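Local coordinates for Protein/nucleic acid deglycase 2 (Escherichia coli, PDB 1OI4) that repairs methylglyoxal- and glyoxal-glycated proteins and nucleotides, hydrolysing the Maillard adducts and releasing lactate or glycolate, at residues 132-144 / 154-168. Sequence-based numbering, arbitrary orientation.
Sequences ISADVIRGRKLTA and NAGAEFYDQEVVVDK
Arg-140 reaches across to Asp-167 and can be followed outward atom by atom. Its CB lies 3.8 Å from Asp-167 OD2, and CG and CD keep about the same distance from that oxygen, with Lys-168 NZ close to both. A bend at chi3 (63°) then brings the guanidinium side-on to the carboxylate, and NE (2.7 Å) and NH2 both donate to Asp-167 OD2, which lies near the guanidinium plane; NH2 also bonds Gln-170. The two flat groups are turned 58° apart: NE comes from above the carboxylate plane, NH2 along the anti lone pair, while Lys-168 NZ takes the syn one. Three donors on one oxygen probably keep Asp-167 ionised. Its OD1 accepts the backbone N of Lys-141 at 2.8 Å, in a nearly straight bond. This salt-bridge network, with the Lys-141 bond, ties strand 165-167, at one border of the central sheet, to a small beta-alpha-beta unit whose parallel strands 141-142 and 158-159 pair through Glu-158 N to Arg-140 O (2.9 Å), a weak Leu-142 N to Glu-158 O and Tyr-160 N to Leu-142 O. On the face carrying Lys-141 and Glu-158, these side chains run side by side; Lys-141 CG lies 3.8 Å from Tyr-160 CE1, and Tyr-160 OH donates to Glu-158 OE1. Beyond the strands, Thr-143 OG1, anti to its own N (chi1 -167°), donates to Tyr-160 O at 2.7 Å.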
ATOM      1  N   ILE A 132       9.140   6.113   2.049  1.00 11.21           N
ATOM      2  CA  ILE A 132       8.705   7.080   1.045  1.00 10.64           C
ATOM      3  C   ILE A 132       8.006   8.232   1.763  1.00 10.89           C
ATOM      4  O   ILE A 132       8.334   9.397   1.551  1.00 11.78           O
ATOM      5  CB  ILE A 132       7.703   6.459   0.042  1.00 10.34           C
ATOM      6  CG1 ILE A 132       8.435   5.525  -0.923  1.00 12.05           C
ATOM      7  CG2 ILE A 132       6.977   7.560  -0.727  1.00  7.73           C
ATOM      8  CD1 ILE A 132       7.510   4.822  -1.908  1.00 10.07           C
ATOM      9  N   SER A 133       7.051   7.893   2.625  1.00 10.86           N
ATOM     10  CA  SER A 133       6.295   8.898   3.361  1.00 10.26           C
ATOM     11  C   SER A 133       7.189   9.795   4.222  1.00 12.96           C
ATOM     12  O   SER A 133       6.914  10.991   4.383  1.00 11.14           O
ATOM     13  CB  SER A 133       5.237   8.222   4.235  1.00 11.23           C
ATOM     14  OG  SER A 133       4.288   7.534   3.435  1.00  9.87           O
ATOM     15  N   ALA A 134       8.248   9.219   4.784  1.00 11.25           N
ATOM     16  CA  ALA A 134       9.170   9.992   5.606  1.00 10.40           C
ATOM     17  C   ALA A 134      10.041  10.841   4.678  1.00 12.36           C
ATOM     18  O   ALA A 134      10.708  11.778   5.116  1.00 11.18           O
ATOM     19  CB  ALA A 134      10.039   9.054   6.444  1.00  9.05           C
ATOM     20  N   ASP A 135      10.014  10.489   3.391  1.00 13.43           N
ATOM     21  CA  ASP A 135      10.769  11.164   2.341  1.00 14.21           C
ATOM     22  C   ASP A 135      12.261  11.221   2.658  1.00 14.45           C
ATOM     23  O   ASP A 135      12.871  12.289   2.662  1.00 13.77           O
ATOM     24  CB  ASP A 135      10.208  12.571   2.116  1.00 16.04           C
ATOM     25  CG  ASP A 135      10.766  13.229   0.865  1.00 18.61           C
ATOM     26  OD1 ASP A 135      10.941  12.529  -0.152  1.00 17.94           O
ATOM     27  OD2 ASP A 135      11.018  14.449   0.895  1.00 21.64           O
ATOM     28  N   VAL A 136      12.842  10.052   2.905  1.00 14.59           N
ATOM     29  CA  VAL A 136      14.256   9.943   3.234  1.00 13.65           C
ATOM     30  C   VAL A 136      15.014   8.970   2.345  1.00 13.57           C
ATOM     31  O   VAL A 136      16.020   8.413   2.772  1.00 15.41           O
ATOM     32  CB  VAL A 136      14.456   9.469   4.683  1.00 13.16           C
ATOM     33  CG1 VAL A 136      13.965  10.531   5.652  1.00 14.08           C
ATOM     34  CG2 VAL A 136      13.713   8.151   4.897  1.00 13.77           C
ATOM     35  N   ILE A 137      14.558   8.765   1.114  1.00 12.52           N
ATOM     36  CA  ILE A 137      15.253   7.824   0.247  1.00 13.59           C
ATOM     37  C   ILE A 137      15.750   8.404  -1.070  1.00 14.79           C
ATOM     38  O   ILE A 137      16.324   7.686  -1.891  1.00 15.47           O
ATOM     39  CB  ILE A 137      14.372   6.583  -0.053  1.00 14.59           C
ATOM     40  CG1 ILE A 137      13.108   6.996  -0.813  1.00 15.10           C
ATOM     41  CG2 ILE A 137      14.011   5.879   1.250  1.00 16.09           C
ATOM     42  CD1 ILE A 137      12.217   5.825  -1.204  1.00 16.40           C
ATOM     43  N   ARG A 138      15.544   9.701  -1.281  1.00 15.39           N
ATOM     44  CA  ARG A 138      16.001  10.312  -2.520  1.00 16.72           C
ATOM     45  C   ARG A 138      17.510  10.128  -2.628  1.00 16.32           C
ATOM     46  O   ARG A 138      18.255  10.500  -1.722  1.00 14.82           O
ATOM     47  CB  ARG A 138      15.637  11.798  -2.547  1.00 18.93           C
ATOM     48  CG  ARG A 138      15.978  12.507  -3.852  1.00 19.87           C
ATOM     49  CD  ARG A 138      15.218  13.827  -3.949  1.00 21.99           C
ATOM     50  NE  ARG A 138      13.769  13.618  -4.007  1.00 22.57           N
ATOM     51  CZ  ARG A 138      13.100  13.289  -5.109  1.00 21.93           C
ATOM     52  NH1 ARG A 138      13.742  13.131  -6.262  1.00 20.36           N
ATOM     53  NH2 ARG A 138      11.785  13.117  -5.060  1.00 23.47           N
ATOM     54  N   GLY A 139      17.949   9.523  -3.728  1.00 17.15           N
ATOM     55  CA  GLY A 139      19.369   9.293  -3.937  1.00 17.49           C
ATOM     56  C   GLY A 139      19.918   8.032  -3.284  1.00 18.42           C
ATOM     57  O   GLY A 139      21.089   7.693  -3.475  1.00 19.07           O
ATOM     58  N   ARG A 140      19.085   7.328  -2.522  1.00 16.79           N
ATOM     59  CA  ARG A 140      19.528   6.111  -1.850  1.00 16.30           C
ATOM     60  C   ARG A 140      19.136   4.839  -2.597  1.00 15.70           C
ATOM     61  O   ARG A 140      18.130   4.800  -3.315  1.00 14.57           O
ATOM     62  CB  ARG A 140      18.986   6.077  -0.418  1.00 17.65           C
ATOM     63  CG  ARG A 140      19.321   7.344   0.360  1.00 18.92           C
ATOM     64  CD  ARG A 140      19.167   7.165   1.857  1.00 19.32           C
ATOM     65  NE  ARG A 140      20.097   6.169   2.381  1.00 18.13           N
ATOM     66  CZ  ARG A 140      20.377   6.022   3.671  1.00 19.72           C
ATOM     67  NH1 ARG A 140      19.803   6.811   4.570  1.00 18.60           N
ATOM     68  NH2 ARG A 140      21.218   5.078   4.063  1.00 17.47           N
ATOM     69  N   LYS A 141      19.937   3.793  -2.414  1.00 15.45           N
ATOM     70  CA  LYS A 141      19.702   2.524  -3.090  1.00 17.07           C
ATOM     71  C   LYS A 141      18.825   1.563  -2.303  1.00 16.33           C
ATOM     72  O   LYS A 141      19.051   1.322  -1.122  1.00 18.14           O
ATOM     73  CB  LYS A 141      21.037   1.838  -3.392  1.00 16.84           C
ATOM     74  CG  LYS A 141      22.041   2.711  -4.134  1.00 18.38           C
ATOM     75  CD  LYS A 141      23.336   1.961  -4.378  1.00 20.34           C
ATOM     76  CE  LYS A 141      24.364   2.850  -5.057  1.00 24.73           C
ATOM     77  NZ  LYS A 141      25.639   2.124  -5.320  1.00 27.07           N
ATOM     78  N   LEU A 142      17.828   1.005  -2.973  1.00 16.97           N
ATOM     79  CA  LEU A 142      16.947   0.043  -2.336  1.00 17.02           C
ATOM     80  C   LEU A 142      16.080  -0.689  -3.342  1.00 15.39           C
ATOM     81  O   LEU A 142      16.092  -0.388  -4.539  1.00 13.68           O
ATOM     82  CB  LEU A 142      16.067   0.731  -1.286  1.00 21.04           C
ATOM     83  CG  LEU A 142      15.359   2.035  -1.643  1.00 21.52           C
ATOM     84  CD1 LEU A 142      14.494   1.831  -2.869  1.00 21.44           C
ATOM     85  CD2 LEU A 142      14.522   2.492  -0.461  1.00 21.66           C
ATOM     86  N   THR A 143      15.340  -1.669  -2.847  1.00 12.23           N
ATOM     87  CA  THR A 143      14.443  -2.436  -3.684  1.00 11.40           C
ATOM     88  C   THR A 143      13.102  -2.472  -2.968  1.00 10.84           C
ATOM     89  O   THR A 143      12.970  -1.916  -1.873  1.00 11.10           O
ATOM     90  CB  THR A 143      14.968  -3.870  -3.904  1.00  9.94           C
ATOM     91  OG1 THR A 143      14.231  -4.484  -4.966  1.00 10.75           O
ATOM     92  CG2 THR A 143      14.817  -4.702  -2.636  1.00 10.56           C
ATOM     93  N   ALA A 144      12.117  -3.118  -3.581  1.00 11.83           N
ATOM     94  CA  ALA A 144      10.780  -3.221  -3.002  1.00 11.55           C
ATOM     95  C   ALA A 144       9.901  -4.098  -3.882  1.00 10.80           C
ATOM     96  O   ALA A 144      10.317  -4.514  -4.958  1.00 11.06           O
ATOM     97  CB  ALA A 144      10.153  -1.827  -2.863  1.00 11.74           C
ATOM     98  N   ASN A 154       9.724   7.453  -7.973  1.00 12.91           N
ATOM     99  CA  ASN A 154       9.176   8.802  -7.937  1.00 14.19           C
ATOM    100  C   ASN A 154       9.680   9.533  -6.696  1.00 13.62           C
ATOM    101  O   ASN A 154       9.696  10.760  -6.653  1.00 14.71           O
ATOM    102  CB  ASN A 154       7.641   8.756  -7.936  1.00 13.88           C
ATOM    103  CG  ASN A 154       7.054   8.577  -9.339  1.00 16.31           C
ATOM    104  OD1 ASN A 154       5.857   8.327  -9.498  1.00 16.03           O
ATOM    105  ND2 ASN A 154       7.898   8.715 -10.357  1.00 12.91           N
ATOM    106  N   ALA A 155      10.095   8.768  -5.691  1.00 12.75           N
ATOM    107  CA  ALA A 155      10.601   9.338  -4.446  1.00 14.90           C
ATOM    108  C   ALA A 155      12.093   9.664  -4.550  1.00 15.00           C
ATOM    109  O   ALA A 155      12.728  10.027  -3.561  1.00 15.57           O
ATOM    110  CB  ALA A 155      10.344   8.366  -3.279  1.00 14.20           C
ATOM    111  N   GLY A 156      12.644   9.517  -5.753  1.00 16.90           N
ATOM    112  CA  GLY A 156      14.047   9.816  -5.984  1.00 16.90           C
ATOM    113  C   GLY A 156      15.047   8.720  -5.654  1.00 16.58           C
ATOM    114  O   GLY A 156      16.253   8.939  -5.759  1.00 15.55           O
ATOM    115  N   ALA A 157      14.572   7.542  -5.258  1.00 14.66           N
ATOM    116  CA  ALA A 157      15.487   6.457  -4.920  1.00 13.33           C
ATOM    117  C   ALA A 157      15.988   5.735  -6.164  1.00 12.56           C
ATOM    118  O   ALA A 157      15.327   5.741  -7.198  1.00 11.59           O
ATOM    119  CB  ALA A 157      14.805   5.466  -3.989  1.00 13.73           C
ATOM    120  N   GLU A 158      17.161   5.119  -6.059  1.00 13.87           N
ATOM    121  CA  GLU A 158      17.719   4.363  -7.175  1.00 13.86           C
ATOM    122  C   GLU A 158      17.310   2.912  -6.956  1.00 11.38           C
ATOM    123  O   GLU A 158      17.803   2.238  -6.047  1.00 10.19           O
ATOM    124  CB  GLU A 158      19.243   4.487  -7.225  1.00 15.03           C
ATOM    125  CG  GLU A 158      19.856   3.771  -8.422  1.00 21.87           C
ATOM    126  CD  GLU A 158      21.356   3.974  -8.537  1.00 28.10           C
ATOM    127  OE1 GLU A 158      22.061   3.787  -7.522  1.00 30.45           O
ATOM    128  OE2 GLU A 158      21.830   4.311  -9.645  1.00 30.03           O
ATOM    129  N   PHE A 159      16.395   2.439  -7.792  1.00 11.18           N
ATOM    130  CA  PHE A 159      15.876   1.088  -7.675  1.00 10.58           C
ATOM    131  C   PHE A 159      16.766  -0.010  -8.235  1.00 10.20           C
ATOM    132  O   PHE A 159      17.361   0.139  -9.296  1.00 10.72           O
ATOM    133  CB  PHE A 159      14.512   0.998  -8.363  1.00 10.46           C
ATOM    134  CG  PHE A 159      13.918  -0.381  -8.344  1.00 11.14           C
ATOM    135  CD1 PHE A 159      13.234  -0.843  -7.225  1.00 12.99           C
ATOM    136  CD2 PHE A 159      14.066  -1.231  -9.437  1.00 12.08           C
ATOM    137  CE1 PHE A 159      12.704  -2.138  -7.194  1.00 13.79           C
ATOM    138  CE2 PHE A 159      13.545  -2.526  -9.418  1.00 12.86           C
ATOM    139  CZ  PHE A 159      12.861  -2.978  -8.292  1.00 14.53           C
ATOM    140  N   TYR A 160      16.831  -1.122  -7.513  1.00 11.26           N
ATOM    141  CA  TYR A 160      17.596  -2.288  -7.941  1.00 12.54           C
ATOM    142  C   TYR A 160      16.706  -3.511  -7.754  1.00 12.41           C
ATOM    143  O   TYR A 160      16.049  -3.648  -6.726  1.00 13.70           O
ATOM    144  CB  TYR A 160      18.871  -2.463  -7.105  1.00 14.41           C
ATOM    145  CG  TYR A 160      19.941  -1.435  -7.390  1.00 16.61           C
ATOM    146  CD1 TYR A 160      19.853  -0.143  -6.875  1.00 17.42           C
ATOM    147  CD2 TYR A 160      21.032  -1.749  -8.203  1.00 19.99           C
ATOM    148  CE1 TYR A 160      20.830   0.816  -7.164  1.00 17.70           C
ATOM    149  CE2 TYR A 160      22.012  -0.796  -8.502  1.00 20.26           C
ATOM    150  CZ  TYR A 160      21.904   0.481  -7.979  1.00 20.54           C
ATOM    151  OH  TYR A 160      22.868   1.423  -8.280  1.00 21.00           O
ATOM    152  N   ASP A 161      16.674  -4.390  -8.749  1.00 13.84           N
ATOM    153  CA  ASP A 161      15.874  -5.605  -8.654  1.00 13.44           C
ATOM    154  C   ASP A 161      16.787  -6.706  -8.136  1.00 14.05           C
ATOM    155  O   ASP A 161      17.408  -7.428  -8.919  1.00 11.67           O
ATOM    156  CB  ASP A 161      15.301  -5.979 -10.027  1.00 13.52           C
ATOM    157  CG  ASP A 161      14.582  -7.325 -10.018  1.00 14.22           C
ATOM    158  OD1 ASP A 161      13.951  -7.671  -8.996  1.00 13.90           O
ATOM    159  OD2 ASP A 161      14.645  -8.036 -11.039  1.00 16.61           O
ATOM    160  N   GLN A 162      16.873  -6.812  -6.810  1.00 13.15           N
ATOM    161  CA  GLN A 162      17.722  -7.804  -6.147  1.00 15.32           C
ATOM    162  C   GLN A 162      17.025  -8.332  -4.895  1.00 15.64           C
ATOM    163  O   GLN A 162      16.155  -7.664  -4.336  1.00 16.01           O
ATOM    164  CB  GLN A 162      19.045  -7.168  -5.723  1.00 16.80           C
ATOM    165  CG  GLN A 162      19.749  -6.390  -6.799  1.00 18.30           C
ATOM    166  CD  GLN A 162      20.983  -5.673  -6.284  1.00 20.03           C
ATOM    167  OE1 GLN A 162      21.640  -4.948  -7.028  1.00 23.06           O
ATOM    168  NE2 GLN A 162      21.306  -5.873  -5.006  1.00 19.74           N
ATOM    169  N   GLU A 163      17.414  -9.519  -4.440  1.00 14.05           N
ATOM    170  CA  GLU A 163      16.796 -10.084  -3.244  1.00 16.22           C
ATOM    171  C   GLU A 163      16.991  -9.187  -2.022  1.00 16.11           C
ATOM    172  O   GLU A 163      16.138  -9.152  -1.136  1.00 15.88           O
ATOM    173  CB  GLU A 163      17.320 -11.498  -2.970  1.00 17.02           C
ATOM    174  CG  GLU A 163      18.779 -11.713  -3.266  1.00 16.36           C
ATOM    175  CD  GLU A 163      19.249 -13.083  -2.832  1.00 19.47           C
ATOM    176  OE1 GLU A 163      18.460 -14.047  -2.927  1.00 17.90           O
ATOM    177  OE2 GLU A 163      20.414 -13.197  -2.406  1.00 19.93           O
ATOM    178  N   VAL A 164      18.110  -8.466  -1.981  1.00 15.71           N
ATOM    179  CA  VAL A 164      18.386  -7.536  -0.888  1.00 15.95           C
ATOM    180  C   VAL A 164      19.307  -6.417  -1.344  1.00 15.28           C
ATOM    181  O   VAL A 164      20.212  -6.634  -2.149  1.00 14.44           O
ATOM    182  CB  VAL A 164      19.066  -8.206   0.339  1.00 16.00           C
ATOM    183  CG1 VAL A 164      18.167  -9.268   0.914  1.00 19.51           C
ATOM    184  CG2 VAL A 164      20.431  -8.778  -0.051  1.00 14.52           C
ATOM    185  N   VAL A 165      19.057  -5.218  -0.825  1.00 14.50           N
ATOM    186  CA  VAL A 165      19.866  -4.046  -1.127  1.00 14.14           C
ATOM    187  C   VAL A 165      20.234  -3.379   0.198  1.00 14.23           C
ATOM    188  O   VAL A 165      19.367  -3.129   1.039  1.00 14.97           O
ATOM    189  CB  VAL A 165      19.095  -3.021  -1.993  1.00 14.78           C
ATOM    190  CG1 VAL A 165      19.954  -1.784  -2.214  1.00 13.80           C
ATOM    191  CG2 VAL A 165      18.716  -3.642  -3.328  1.00 14.73           C
ATOM    192  N   VAL A 166      21.521  -3.104   0.385  1.00 13.46           N
ATOM    193  CA  VAL A 166      21.998  -2.456   1.602  1.00 14.02           C
ATOM    194  C   VAL A 166      22.630  -1.112   1.230  1.00 15.01           C
ATOM    195  O   VAL A 166      23.642  -1.069   0.534  1.00 15.04           O
ATOM    196  CB  VAL A 166      23.050  -3.333   2.325  1.00 16.29           C
ATOM    197  CG1 VAL A 166      23.511  -2.653   3.603  1.00 13.14           C
ATOM    198  CG2 VAL A 166      22.461  -4.706   2.629  1.00 14.52           C
ATOM    199  N   ASP A 167      22.028  -0.022   1.690  1.00 15.61           N
ATOM    200  CA  ASP A 167      22.535   1.310   1.391  1.00 17.37           C
ATOM    201  C   ASP A 167      23.324   1.885   2.561  1.00 18.68           C
ATOM    202  O   ASP A 167      22.802   2.017   3.669  1.00 17.69           O
ATOM    203  CB  ASP A 167      21.377   2.253   1.054  1.00 17.07           C
ATOM    204  CG  ASP A 167      21.852   3.605   0.543  1.00 18.53           C
ATOM    205  OD1 ASP A 167      22.125   3.726  -0.670  1.00 16.82           O
ATOM    206  OD2 ASP A 167      21.963   4.545   1.359  1.00 21.14           O
ATOM    207  N   LYS A 168      24.584   2.229   2.303  1.00 20.15           N
ATOM    208  CA  LYS A 168      25.467   2.806   3.314  1.00 21.09           C
ATOM    209  C   LYS A 168      25.452   2.030   4.616  1.00 20.91           C
ATOM    210  O   LYS A 168      25.512   2.620   5.693  1.00 21.12           O
ATOM    211  CB  LYS A 168      25.069   4.251   3.609  1.00 23.21           C
ATOM    212  CG  LYS A 168      25.016   5.149   2.394  1.00 29.43           C
ATOM    213  CD  LYS A 168      24.715   6.586   2.790  1.00 29.92           C
ATOM    214  CE  LYS A 168      24.378   7.425   1.570  1.00 32.44           C
ATOM    215  NZ  LYS A 168      23.138   6.934   0.898  1.00 31.48           N
TER
HETATM  216  O   HOH W   1      12.663  10.361  -0.658  1.00 14.10           O
HETATM  217  O   HOH W   2      11.773  12.765  -8.280  1.00 19.33           O
HETATM  218  O   HOH W   3      18.235  -0.514   0.763  1.00 12.83           O